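Local structure of cocosin 1 acidic chain (Cocos nucifera, 5WPW) at residues V39-R44 with H308-C313; T142-N147 with F283-A288; P60-I65 with V361-S366. The protein serves as a seed storage protein of coconut, laid down as a nutrient reservoir in hexamers whose subunits each consist of an acidic and a basic chain. The protein carries 2 engineered substitutions. One frame throughout, in Å; residues are numbered along the deposited sequence.

How the contacts relate
All three contacts join the two cupin domains of one subunit, whose sheets lie face to face. Along the chain come 39-44, 60-65 and 142-147 from the first cupin, then 283-288, 308-313 and 361-366 from the second. Contacts 1 and 3 have centres about 7 Å apart; the centre of contact 2 lies about 14 Å and 10 Å from those of contacts 1 and 3. Strands 40-46 and 61-67 flank strand 134-140 in one sheet, while strands 287-293, 357-364 and 309-314 are successive neighbours in the other. The segments of contacts 1 and 3 alternate in sequence, and contact 2 is nested inside both, so the domain interface is fastened by widely separated parts of the chain.

Contact 1. Residues V39-R44 with H308-C313; sequences VSTIRR and HSIMYC
Ile-310 meets Val-39 tip to tip, and Tyr-312, two residues on, meets Arg-43, four residues beyond Val-39, so that an apolar pair and a polar pair divide the contact between them. Ile-310 gives up the largest area here. Its CG1 stands 4.0 Å from Val-39 CG2, and its CD1 is 4.0 Å from Val-39 CG1, both valine methyls thus being engaged. The CG2 branch of Ile-310 turns the other way along the strand, to Thr-41, where it lies 4.2 Å from OG1. That hydroxyl is buried by the contact and has no polar partner in the model.

Tyr-312 sends its ring across to the first cupin because CG lies opposite the backbone N (chi1 178°), and the phenol oxygen reaches the side chain of Arg-43. The arginine is likewise extended at its first torsions but bends at chi3 (-66°), bringing NE and NH2 to the same oxygen. Tyr-312 OH is 2.9 Å from Arg-43 NE and 2.9 Å from NH2, yet both hydrogen bonds are weak, since neither N-H points straight at the oxygen (angles near 123°). The two side chains cross at about a right angle, with NH2 arriving at the ring's edge, close to its plane, 3.3 Å from CE1 of Tyr-312. Arg-43 NH1 also forms a long, weak ion pair with Asp-25.

Around this pairing, Leu-340 touches both Thr-41 and Ile-310, and Ile-137 touches Tyr-312. With alternate residues of the two segments directed at one another between separate sheets, the contact exemplifies the face-to-face sheet packing of the two cupin beta-barrels within an 11S globulin subunit.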
ATOM      1  N   VAL A  39     -15.554  -3.076  23.227  1.00 28.63           N
ATOM      2  CA  VAL A  39     -16.532  -3.794  22.419  1.00 25.65           C
ATOM      3  C   VAL A  39     -17.881  -3.783  23.138  1.00 29.49           C
ATOM      4  O   VAL A  39     -17.976  -3.489  24.334  1.00 26.66           O
ATOM      5  CB  VAL A  39     -16.096  -5.248  22.112  1.00 28.05           C
ATOM      6  CG1 VAL A  39     -14.783  -5.279  21.301  1.00 32.75           C
ATOM      7  CG2 VAL A  39     -15.927  -6.018  23.384  1.00 28.73           C
ATOM      8  N   SER A  40     -18.933  -4.052  22.365  1.00 28.63           N
ATOM      9  CA  SER A  40     -20.253  -4.436  22.850  1.00 28.91           C
ATOM     10  C   SER A  40     -20.619  -5.779  22.233  1.00 31.90           C
ATOM     11  O   SER A  40     -20.315  -6.032  21.062  1.00 29.39           O
ATOM     12  CB  SER A  40     -21.327  -3.398  22.472  1.00 34.11           C
ATOM     13  OG  SER A  40     -20.853  -2.077  22.672  1.00 37.23           O
ATOM     14  N   THR A  41     -21.289  -6.640  23.002  1.00 30.21           N
ATOM     15  CA  THR A  41     -21.642  -7.978  22.545  1.00 27.42           C
ATOM     16  C   THR A  41     -23.144  -8.176  22.702  1.00 29.33           C
ATOM     17  O   THR A  41     -23.751  -7.687  23.666  1.00 29.69           O
ATOM     18  CB  THR A  41     -20.888  -9.080  23.323  1.00 28.96           C
ATOM     19  OG1 THR A  41     -19.477  -8.990  23.068  1.00 42.48           O
ATOM     20  CG2 THR A  41     -21.350 -10.469  22.893  1.00 35.88           C
ATOM     21  N   ILE A  42     -23.750  -8.838  21.729  1.00 31.92           N
ATOM     22  CA  ILE A  42     -25.158  -9.191  21.810  1.00 33.24           C
ATOM     23  C   ILE A  42     -25.323 -10.615  21.310  1.00 34.85           C
ATOM     24  O   ILE A  42     -24.582 -11.087  20.440  1.00 31.61           O
ATOM     25  CB  ILE A  42     -26.069  -8.218  21.022  1.00 28.20           C
ATOM     26  CG1 ILE A  42     -26.005  -8.485  19.525  1.00 37.77           C
ATOM     27  CG2 ILE A  42     -25.726  -6.769  21.312  1.00 37.37           C
ATOM     28  CD1 ILE A  42     -26.736  -7.427  18.698  1.00 33.13           C
ATOM     29  N   ARG A  43     -26.281 -11.317  21.898  1.00 33.72           N
ATOM     30  CA  ARG A  43     -26.699 -12.625  21.427  1.00 33.35           C
ATOM     31  C   ARG A  43     -28.148 -12.526  20.971  1.00 34.86           C
ATOM     32  O   ARG A  43     -28.977 -11.934  21.661  1.00 33.64           O
ATOM     33  CB  ARG A  43     -26.568 -13.699  22.521  1.00 33.43           C
ATOM     34  CG  ARG A  43     -26.944 -15.096  22.019  1.00 32.46           C
ATOM     35  CD  ARG A  43     -27.268 -16.054  23.157  1.00 40.88           C
ATOM     36  NE  ARG A  43     -26.088 -16.326  23.965  1.00 48.50           N
ATOM     37  CZ  ARG A  43     -26.094 -16.412  25.289  1.00 45.51           C
ATOM     38  NH1 ARG A  43     -27.229 -16.248  25.952  1.00 46.58           N
ATOM     39  NH2 ARG A  43     -24.961 -16.643  25.950  1.00 42.78           N
ATOM     40  N   ARG A  44     -28.446 -13.100  19.814  1.00 32.34           N
ATOM     41  CA  ARG A  44     -29.804 -13.135  19.290  1.00 35.89           C
ATOM     42  C   ARG A  44     -30.259 -14.562  19.038  1.00 35.16           C
ATOM     43  O   ARG A  44     -29.487 -15.400  18.555  1.00 29.88           O
ATOM     44  CB  ARG A  44     -29.923 -12.362  17.989  1.00 32.44           C
ATOM     45  CG  ARG A  44     -30.482 -11.020  18.148  1.00 36.14           C
ATOM     46  CD  ARG A  44     -30.854 -10.495  16.804  1.00 39.12           C
ATOM     47  NE  ARG A  44     -29.887  -9.521  16.332  1.00 42.95           N
ATOM     48  CZ  ARG A  44     -29.892  -8.245  16.690  1.00 42.35           C
ATOM     49  NH1 ARG A  44     -28.978  -7.422  16.211  1.00 42.19           N
ATOM     50  NH2 ARG A  44     -30.817  -7.798  17.524  1.00 40.63           N
ATOM     51  N   HIS A 308      -7.152  -7.726  22.042  1.00 21.51           N
ATOM     52  CA  HIS A 308      -7.940  -8.374  23.080  1.00 21.42           C
ATOM     53  C   HIS A 308      -8.665  -9.565  22.468  1.00 26.21           C
ATOM     54  O   HIS A 308      -8.933  -9.597  21.261  1.00 23.02           O
ATOM     55  CB  HIS A 308      -8.986  -7.439  23.697  1.00 23.90           C
ATOM     56  CG  HIS A 308      -8.456  -6.115  24.162  1.00 29.28           C
ATOM     57  ND1 HIS A 308      -7.571  -5.988  25.211  1.00 28.28           N
ATOM     58  CD2 HIS A 308      -8.727  -4.856  23.746  1.00 28.54           C
ATOM     59  CE1 HIS A 308      -7.299  -4.712  25.407  1.00 30.45           C
ATOM     60  NE2 HIS A 308      -7.985  -4.004  24.529  1.00 30.25           N
ATOM     61  N   SER A 309      -9.006 -10.533  23.318  1.00 23.97           N
ATOM     62  CA  SER A 309      -9.728 -11.724  22.912  1.00 22.60           C
ATOM     63  C   SER A 309     -11.062 -11.771  23.650  1.00 28.86           C
ATOM     64  O   SER A 309     -11.096 -11.757  24.890  1.00 32.65           O
ATOM     65  CB  SER A 309      -8.899 -12.978  23.196  1.00 30.17           C
ATOM     66  OG  SER A 309      -9.526 -14.143  22.692  1.00 27.51           O
ATOM     67  N   ILE A 310     -12.155 -11.827  22.891  1.00 24.76           N
ATOM     68  CA  ILE A 310     -13.503 -11.956  23.435  1.00 29.01           C
ATOM     69  C   ILE A 310     -13.914 -13.406  23.220  1.00 26.61           C
ATOM     70  O   ILE A 310     -14.243 -13.823  22.107  1.00 28.36           O
ATOM     71  CB  ILE A 310     -14.485 -10.979  22.786  1.00 30.00           C
ATOM     72  CG1 ILE A 310     -14.034  -9.544  23.036  1.00 26.22           C
ATOM     73  CG2 ILE A 310     -15.879 -11.164  23.370  1.00 28.04           C
ATOM     74  CD1 ILE A 310     -13.228  -8.945  21.921  1.00 31.79           C
ATOM     75  N   MET A 311     -13.884 -14.186  24.290  1.00 27.83           N
ATOM     76  CA  MET A 311     -14.068 -15.623  24.192  1.00 29.47           C
ATOM     77  C   MET A 311     -15.481 -15.982  24.631  1.00 31.40           C
ATOM     78  O   MET A 311     -15.919 -15.567  25.713  1.00 32.62           O
ATOM     79  CB  MET A 311     -13.049 -16.347  25.064  1.00 32.73           C
ATOM     80  CG  MET A 311     -13.058 -17.840  24.885  1.00 36.01           C
ATOM     81  SD  MET A 311     -11.776 -18.673  25.862  1.00 59.12           S
ATOM     82  CE  MET A 311     -10.733 -17.296  26.282  1.00 30.28           C
ATOM     83  N   TYR A 312     -16.169 -16.781  23.813  1.00 30.39           N
ATOM     84  CA  TYR A 312     -17.535 -17.227  24.076  1.00 29.68           C
ATOM     85  C   TYR A 312     -17.582 -18.743  23.988  1.00 32.67           C
ATOM     86  O   TYR A 312     -17.205 -19.311  22.961  1.00 31.96           O
ATOM     87  CB  TYR A 312     -18.514 -16.612  23.069  1.00 30.12           C
ATOM     88  CG  TYR A 312     -19.943 -17.060  23.253  1.00 34.86           C
ATOM     89  CD1 TYR A 312     -20.721 -16.535  24.271  1.00 38.24           C
ATOM     90  CD2 TYR A 312     -20.514 -18.013  22.414  1.00 35.71           C
ATOM     91  CE1 TYR A 312     -22.025 -16.935  24.449  1.00 37.12           C
ATOM     92  CE2 TYR A 312     -21.829 -18.424  22.592  1.00 33.23           C
ATOM     93  CZ  TYR A 312     -22.575 -17.867  23.607  1.00 36.48           C
ATOM     94  OH  TYR A 312     -23.871 -18.254  23.815  1.00 41.75           O
ATOM     95  N   CYS A 313     -18.062 -19.404  25.041  1.00 25.96           N
ATOM     96  CA  CYS A 313     -18.087 -20.869  25.046  1.00 30.92           C
ATOM     97  C   CYS A 313     -19.382 -21.374  24.407  1.00 27.06           C
ATOM     98  O   CYS A 313     -20.485 -21.006  24.834  1.00 31.86           O
ATOM     99  CB  CYS A 313     -17.921 -21.422  26.458  1.00 33.12           C
ATOM    100  SG  CYS A 313     -18.132 -23.225  26.520  1.00 31.81           S
TER

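Contact 2. Residues T142-N147 with F283-A288; sequences TSNDAN and FIQMSA
Asn-144 directs its side-chain amide at the end of helix 281-284, where the backbone carbonyl of Ile-284 and the CB of Gln-285 meet it. Its CG lies anti to the backbone N and beside the carbonyl carbon (chi1 -161°), which carries the amide toward 283-288. The nitrogen end leads: ND2 is 3.0 Å from Ile-284 O and 3.9 Å from Gln-285 CB. The CB of Ile-284 is directed away from Asn-144, and the side chain packs on Pro-60 and Leu-62. Gln-285, which leaves the helix with positive phi (60°), touches Asn-144 with CB alone, the extended remainder standing farther off. The two side chains therefore approach at a slant, their amide planes 72° apart, rather than pairing amide to amide.

The oxygen end of the asparagine is occupied within its own loop. Asn-144 OD1 accepts the backbone N-H of Ala-146 at 2.9 Å, on a lone pair and in the carbonyl plane, which makes an Asx turn. A type I beta turn overlaps it, with Asn-147 N bonded to Asn-144 O, and Asn-147 ND2 closes the loop further by reaching Thr-142 O at 2.8 Å. ND2 of Asn-144 also makes a weak hydrogen bond to Asp-141.

One amide is thus divided by its chemistry: its acceptor shapes the loop of the first cupin, while its nitrogen lies close to a helix-end carbonyl of the second.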
ATOM      1  N   THR A 142     -16.790  -0.945  19.016  1.00 23.23           N
ATOM      2  CA  THR A 142     -17.177   0.450  19.166  1.00 26.47           C
ATOM      3  C   THR A 142     -15.988   1.372  19.402  1.00 29.63           C
ATOM      4  O   THR A 142     -16.168   2.598  19.415  1.00 29.53           O
ATOM      5  CB  THR A 142     -18.176   0.578  20.309  1.00 28.15           C
ATOM      6  OG1 THR A 142     -17.628  -0.049  21.475  1.00 27.02           O
ATOM      7  CG2 THR A 142     -19.495  -0.147  19.943  1.00 27.25           C
ATOM      8  N   SER A 143     -14.801   0.812  19.615  1.00 26.70           N
ATOM      9  CA  SER A 143     -13.544   1.554  19.644  1.00 25.37           C
ATOM     10  C   SER A 143     -12.887   1.665  18.272  1.00 24.13           C
ATOM     11  O   SER A 143     -11.862   2.351  18.133  1.00 27.08           O
ATOM     12  CB  SER A 143     -12.563   0.863  20.600  1.00 27.29           C
ATOM     13  OG  SER A 143     -12.829   1.258  21.923  1.00 37.54           O
ATOM     14  N   ASN A 144     -13.446   1.008  17.269  1.00 26.20           N
ATOM     15  CA  ASN A 144     -12.882   1.037  15.931  1.00 24.74           C
ATOM     16  C   ASN A 144     -12.826   2.471  15.425  1.00 25.08           C
ATOM     17  O   ASN A 144     -13.760   3.246  15.627  1.00 27.50           O
ATOM     18  CB  ASN A 144     -13.741   0.179  15.004  1.00 30.02           C
ATOM     19  CG  ASN A 144     -13.021  -0.234  13.741  1.00 31.87           C
ATOM     20  OD1 ASN A 144     -12.932   0.528  12.795  1.00 30.33           O
ATOM     21  ND2 ASN A 144     -12.534  -1.477  13.713  1.00 33.30           N
ATOM     22  N   ASP A 145     -11.741   2.822  14.728  1.00 23.08           N
ATOM     23  CA  ASP A 145     -11.687   4.171  14.176  1.00 28.63           C
ATOM     24  C   ASP A 145     -12.794   4.419  13.172  1.00 22.21           C
ATOM     25  O   ASP A 145     -13.108   5.581  12.892  1.00 30.16           O
ATOM     26  CB  ASP A 145     -10.342   4.454  13.515  1.00 37.83           C
ATOM     27  CG  ASP A 145      -9.873   5.861  13.770  1.00 43.36           C
ATOM     28  OD1 ASP A 145     -10.697   6.799  13.621  1.00 51.70           O
ATOM     29  OD2 ASP A 145      -8.694   6.038  14.146  1.00 57.11           O
ATOM     30  N   ALA A 146     -13.421   3.364  12.646  1.00 22.20           N
ATOM     31  CA  ALA A 146     -14.572   3.568  11.755  1.00 24.75           C
ATOM     32  C   ALA A 146     -15.705   4.313  12.464  1.00 24.85           C
ATOM     33  O   ALA A 146     -16.448   5.084  11.829  1.00 31.71           O
ATOM     34  CB  ALA A 146     -15.056   2.221  11.218  1.00 25.94           C
ATOM     35  N   ASN A 147     -15.841   4.119  13.764  1.00 23.55           N
ATOM     36  CA  ASN A 147     -16.918   4.709  14.552  1.00 23.40           C
ATOM     37  C   ASN A 147     -16.474   6.077  15.046  1.00 25.76           C
ATOM     38  O   ASN A 147     -15.649   6.171  15.953  1.00 26.45           O
ATOM     39  CB  ASN A 147     -17.255   3.808  15.732  1.00 23.32           C
ATOM     40  CG  ASN A 147     -18.136   4.516  16.766  1.00 26.31           C
ATOM     41  OD1 ASN A 147     -19.000   5.317  16.409  1.00 24.53           O
ATOM     42  ND2 ASN A 147     -17.931   4.213  18.038  1.00 29.78           N
ATOM     43  N   PHE A 283     -10.365  -4.199   6.686  1.00 29.51           N
ATOM     44  CA  PHE A 283     -11.093  -2.972   6.979  1.00 32.60           C
ATOM     45  C   PHE A 283     -11.893  -3.071   8.273  1.00 30.11           C
ATOM     46  O   PHE A 283     -11.958  -2.094   9.029  1.00 33.52           O
ATOM     47  CB  PHE A 283     -12.016  -2.637   5.797  1.00 32.60           C
ATOM     48  CG  PHE A 283     -11.329  -2.755   4.463  1.00 35.79           C
ATOM     49  CD1 PHE A 283     -10.358  -1.840   4.094  1.00 38.98           C
ATOM     50  CD2 PHE A 283     -11.617  -3.797   3.601  1.00 36.92           C
ATOM     51  CE1 PHE A 283      -9.703  -1.947   2.872  1.00 47.20           C
ATOM     52  CE2 PHE A 283     -10.970  -3.912   2.375  1.00 40.05           C
ATOM     53  CZ  PHE A 283     -10.014  -2.986   2.011  1.00 44.67           C
ATOM     54  N   ILE A 284     -12.472  -4.245   8.558  1.00 30.04           N
ATOM     55  CA  ILE A 284     -13.187  -4.464   9.814  1.00 24.79           C
ATOM     56  C   ILE A 284     -12.216  -4.401  10.996  1.00 28.14           C
ATOM     57  O   ILE A 284     -12.589  -3.992  12.109  1.00 24.68           O
ATOM     58  CB  ILE A 284     -13.938  -5.823   9.764  1.00 27.90           C
ATOM     59  CG1 ILE A 284     -15.012  -5.863   8.661  1.00 31.31           C
ATOM     60  CG2 ILE A 284     -14.516  -6.213  11.126  1.00 25.28           C
ATOM     61  CD1 ILE A 284     -16.306  -5.076   8.929  1.00 30.72           C
ATOM     62  N   GLN A 285     -10.966  -4.807  10.769  1.00 26.98           N
ATOM     63  CA  GLN A 285      -9.909  -4.854  11.791  1.00 24.21           C
ATOM     64  C   GLN A 285     -10.287  -5.772  12.954  1.00 23.49           C
ATOM     65  O   GLN A 285     -10.077  -5.456  14.128  1.00 21.05           O
ATOM     66  CB  GLN A 285      -9.547  -3.454  12.297  1.00 29.44           C
ATOM     67  CG  GLN A 285      -8.620  -2.690  11.359  1.00 35.23           C
ATOM     68  CD  GLN A 285      -8.235  -1.320  11.917  1.00 41.86           C
ATOM     69  OE1 GLN A 285      -8.846  -0.306  11.582  1.00 47.31           O
ATOM     70  NE2 GLN A 285      -7.226  -1.292  12.775  1.00 47.72           N
ATOM     71  N   MET A 286     -10.796  -6.945  12.609  1.00 19.55           N
ATOM     72  CA  MET A 286     -11.127  -7.954  13.608  1.00 22.22           C
ATOM     73  C   MET A 286     -10.830  -9.320  13.016  1.00 23.39           C
ATOM     74  O   MET A 286     -10.806  -9.499  11.798  1.00 23.79           O
ATOM     75  CB  MET A 286     -12.597  -7.877  14.074  1.00 25.53           C
ATOM     76  CG  MET A 286     -12.769  -6.985  15.337  1.00 29.66           C
ATOM     77  SD  MET A 286     -14.455  -6.959  16.011  1.00 45.72           S
ATOM     78  CE  MET A 286     -15.217  -6.230  14.585  1.00 15.23           C
ATOM     79  N   SER A 287     -10.559 -10.277  13.900  1.00 23.89           N
ATOM     80  CA  SER A 287     -10.206 -11.637  13.529  1.00 22.93           C
ATOM     81  C   SER A 287     -11.081 -12.569  14.363  1.00 23.28           C
ATOM     82  O   SER A 287     -11.706 -12.152  15.343  1.00 24.84           O
ATOM     83  CB  SER A 287      -8.711 -11.915  13.789  1.00 19.33           C
ATOM     84  OG  SER A 287      -7.877 -10.926  13.196  1.00 30.46           O
ATOM     85  N   ALA A 288     -11.111 -13.839  13.994  1.00 22.06           N
ATOM     86  CA  ALA A 288     -11.856 -14.813  14.787  1.00 23.92           C
ATOM     87  C   ALA A 288     -11.069 -16.111  14.855  1.00 24.70           C
ATOM     88  O   ALA A 288     -10.143 -16.351  14.075  1.00 23.60           O
ATOM     89  CB  ALA A 288     -13.262 -15.068  14.199  1.00 30.19           C
TER

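Contact 3. Residues P60-I65 with V361-S366; sequences PRLVYI and VSIKTS
Leu-62 and Tyr-64 face Ile-363 and Val-361 between the sheets of two cupin beta-barrels, the bicupin architecture of 11S globulins. Strand 61-67 of the first domain and strand 357-364 of the second pair residues in opposite order. The nearest CA atoms, those of Leu-62 and Ile-363, are 7.7 Å apart, so side chains rather than backbone bonds fill the gap. All four residues are buried close to the middle of the chain.

The purely aliphatic part is the leucine–isoleucine pair, which meets at a slant. Leu-62 sets a single methyl, CD1, against two branches of its partner, at 4.1 Å from Ile-363 CD1 and 4.2 Å from Ile-363 CG2. Neighbours from both domains extend this apolar patch: Met-286 touches both residues, and Val-139 lies against Ile-363.

The second kind of interaction is CH-pi. A chi1 of -180° sets the Tyr-64 ring beside its own carbonyl carbon and out from the strand, and Val-361 lays one methyl on a ring face. CG2 of Val-361 stands 4.1 Å from the centroid of the Tyr-64 ring, only 17° off the normal, offset toward the rim. Within the first cupin, Ile-137 and Val-115 touch the same tyrosine.

The valine uses its other methyl too: chi1 of 52° puts CG1 between the backbone N and the carbonyl carbon, and from there it lies above the same face, toward the CD2 side, with Val-361 CG1 and Tyr-64 CD2 3.8 Å apart.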
ATOM      1  N   PRO A  60     -18.269  -1.485  13.215  1.00 25.01           N
ATOM      2  CA  PRO A  60     -18.158  -2.739  12.461  1.00 24.79           C
ATOM      3  C   PRO A  60     -18.329  -3.906  13.418  1.00 24.12           C
ATOM      4  O   PRO A  60     -18.103  -3.779  14.625  1.00 25.66           O
ATOM      5  CB  PRO A  60     -16.747  -2.687  11.871  1.00 27.16           C
ATOM      6  CG  PRO A  60     -15.964  -1.852  12.864  1.00 28.08           C
ATOM      7  CD  PRO A  60     -16.963  -0.817  13.384  1.00 24.19           C
ATOM      8  N   ARG A  61     -18.772  -5.039  12.876  1.00 23.82           N
ATOM      9  CA  ARG A  61     -19.054  -6.212  13.710  1.00 22.51           C
ATOM     10  C   ARG A  61     -18.693  -7.514  13.012  1.00 23.08           C
ATOM     11  O   ARG A  61     -18.593  -7.583  11.787  1.00 23.03           O
ATOM     12  CB  ARG A  61     -20.532  -6.236  14.124  1.00 29.84           C
ATOM     13  CG  ARG A  61     -21.422  -6.926  13.160  1.00 28.42           C
ATOM     14  CD  ARG A  61     -22.872  -6.679  13.510  1.00 31.98           C
ATOM     15  NE  ARG A  61     -23.333  -5.443  12.904  1.00 35.53           N
ATOM     16  CZ  ARG A  61     -24.604  -5.089  12.829  1.00 36.37           C
ATOM     17  NH1 ARG A  61     -25.541  -5.895  13.322  1.00 36.90           N
ATOM     18  NH2 ARG A  61     -24.935  -3.950  12.249  1.00 33.91           N
ATOM     19  N   LEU A  62     -18.478  -8.561  13.827  1.00 22.13           N
ATOM     20  CA  LEU A  62     -18.419  -9.939  13.378  1.00 25.25           C
ATOM     21  C   LEU A  62     -19.556 -10.674  14.065  1.00 20.96           C
ATOM     22  O   LEU A  62     -19.769 -10.475  15.266  1.00 23.33           O
ATOM     23  CB  LEU A  62     -17.103 -10.631  13.755  1.00 25.75           C
ATOM     24  CG  LEU A  62     -15.824 -10.127  13.100  1.00 19.21           C
ATOM     25  CD1 LEU A  62     -14.725 -11.145  13.359  1.00 20.87           C
ATOM     26  CD2 LEU A  62     -16.048  -9.911  11.617  1.00 21.73           C
ATOM     27  N   VAL A  63     -20.319 -11.437  13.285  1.00 23.69           N
ATOM     28  CA  VAL A  63     -21.396 -12.291  13.782  1.00 23.30           C
ATOM     29  C   VAL A  63     -20.946 -13.738  13.659  1.00 23.22           C
ATOM     30  O   VAL A  63     -20.483 -14.153  12.591  1.00 30.60           O
ATOM     31  CB  VAL A  63     -22.698 -12.062  12.997  1.00 26.78           C
ATOM     32  CG1 VAL A  63     -23.828 -12.888  13.615  1.00 27.33           C
ATOM     33  CG2 VAL A  63     -23.038 -10.575  12.952  1.00 25.85           C
ATOM     34  N   TYR A  64     -21.066 -14.510  14.733  1.00 21.18           N
ATOM     35  CA  TYR A  64     -20.828 -15.946  14.647  1.00 23.47           C
ATOM     36  C   TYR A  64     -22.156 -16.684  14.766  1.00 24.30           C
ATOM     37  O   TYR A  64     -22.881 -16.484  15.742  1.00 27.54           O
ATOM     38  CB  TYR A  64     -19.871 -16.443  15.737  1.00 24.52           C
ATOM     39  CG  TYR A  64     -19.603 -17.940  15.657  1.00 26.76           C
ATOM     40  CD1 TYR A  64     -18.834 -18.485  14.624  1.00 28.17           C
ATOM     41  CD2 TYR A  64     -20.109 -18.805  16.615  1.00 30.78           C
ATOM     42  CE1 TYR A  64     -18.590 -19.859  14.551  1.00 27.78           C
ATOM     43  CE2 TYR A  64     -19.873 -20.170  16.552  1.00 30.36           C
ATOM     44  CZ  TYR A  64     -19.121 -20.687  15.520  1.00 29.80           C
ATOM     45  OH  TYR A  64     -18.894 -22.039  15.467  1.00 31.56           O
ATOM     46  N   ILE A  65     -22.450 -17.546  13.790  1.00 23.00           N
ATOM     47  CA  ILE A  65     -23.670 -18.365  13.796  1.00 26.32           C
ATOM     48  C   ILE A  65     -23.385 -19.599  14.658  1.00 26.08           C
ATOM     49  O   ILE A  65     -22.740 -20.547  14.209  1.00 26.75           O
ATOM     50  CB  ILE A  65     -24.114 -18.755  12.386  1.00 25.72           C
ATOM     51  CG1 ILE A  65     -24.230 -17.534  11.466  1.00 24.55           C
ATOM     52  CG2 ILE A  65     -25.501 -19.505  12.420  1.00 24.50           C
ATOM     53  CD1 ILE A  65     -25.122 -16.521  11.985  1.00 23.61           C
ATOM     54  N   VAL A 361     -15.555 -19.918  20.528  1.00 25.88           N
ATOM     55  CA  VAL A 361     -15.233 -19.006  19.446  1.00 24.88           C
ATOM     56  C   VAL A 361     -14.681 -17.752  20.095  1.00 27.42           C
ATOM     57  O   VAL A 361     -15.223 -17.272  21.103  1.00 25.17           O
ATOM     58  CB  VAL A 361     -16.457 -18.702  18.559  1.00 27.06           C
ATOM     59  CG1 VAL A 361     -17.641 -18.252  19.398  1.00 33.52           C
ATOM     60  CG2 VAL A 361     -16.107 -17.641  17.518  1.00 31.15           C
ATOM     61  N   SER A 362     -13.573 -17.260  19.568  1.00 26.48           N
ATOM     62  CA  SER A 362     -13.007 -16.026  20.063  1.00 26.92           C
ATOM     63  C   SER A 362     -13.071 -14.998  18.960  1.00 22.68           C
ATOM     64  O   SER A 362     -12.857 -15.325  17.799  1.00 24.47           O
ATOM     65  CB  SER A 362     -11.563 -16.201  20.533  1.00 32.85           C
ATOM     66  OG  SER A 362     -11.525 -17.047  21.669  1.00 34.17           O
ATOM     67  N   ILE A 363     -13.379 -13.768  19.338  1.00 21.82           N
ATOM     68  CA  ILE A 363     -13.306 -12.617  18.443  1.00 24.74           C
ATOM     69  C   ILE A 363     -12.206 -11.717  18.969  1.00 21.05           C
ATOM     70  O   ILE A 363     -12.209 -11.363  20.147  1.00 27.20           O
ATOM     71  CB  ILE A 363     -14.632 -11.844  18.379  1.00 24.71           C
ATOM     72  CG1 ILE A 363     -15.795 -12.751  17.961  1.00 23.66           C
ATOM     73  CG2 ILE A 363     -14.477 -10.591  17.467  1.00 19.72           C
ATOM     74  CD1 ILE A 363     -15.598 -13.443  16.616  1.00 27.55           C
ATOM     75  N   LYS A 364     -11.285 -11.318  18.101  1.00 24.91           N
ATOM     76  CA  LYS A 364     -10.111 -10.557  18.526  1.00 21.39           C
ATOM     77  C   LYS A 364     -10.118  -9.201  17.849  1.00 24.21           C
ATOM     78  O   LYS A 364     -10.533  -9.085  16.696  1.00 21.04           O
ATOM     79  CB  LYS A 364      -8.830 -11.346  18.232  1.00 25.35           C
ATOM     80  CG  LYS A 364      -8.849 -12.733  18.924  1.00 23.37           C
ATOM     81  CD  LYS A 364      -7.536 -13.520  18.802  1.00 27.68           C
ATOM     82  CE  LYS A 364      -7.578 -14.793  19.672  1.00 28.94           C
ATOM     83  NZ  LYS A 364      -6.210 -15.380  19.833  1.00 29.11           N
ATOM     84  N   THR A 365      -9.647  -8.181  18.585  1.00 21.28           N
ATOM     85  CA  THR A 365      -9.786  -6.768  18.209  1.00 22.32           C
ATOM     86  C   THR A 365      -8.641  -6.295  17.320  1.00 24.47           C
ATOM     87  O   THR A 365      -8.072  -5.221  17.528  1.00 27.08           O
ATOM     88  CB  THR A 365      -9.916  -5.879  19.449  1.00 23.60           C
ATOM     89  OG1 THR A 365      -8.725  -5.920  20.243  1.00 26.04           O
ATOM     90  CG2 THR A 365     -11.102  -6.294  20.310  1.00 24.56           C
ATOM     91  N   SER A 366      -8.300  -7.093  16.309  1.00 23.28           N
ATOM     92  CA  SER A 366      -7.304  -6.703  15.333  1.00 25.02           C
ATOM     93  C   SER A 366      -7.467  -7.603  14.128  1.00 21.63           C
ATOM     94  O   SER A 366      -7.775  -8.791  14.264  1.00 25.66           O
ATOM     95  CB  SER A 366      -5.876  -6.828  15.903  1.00 28.22           C
ATOM     96  OG  SER A 366      -4.907  -6.309  15.003  1.00 31.23           O
TER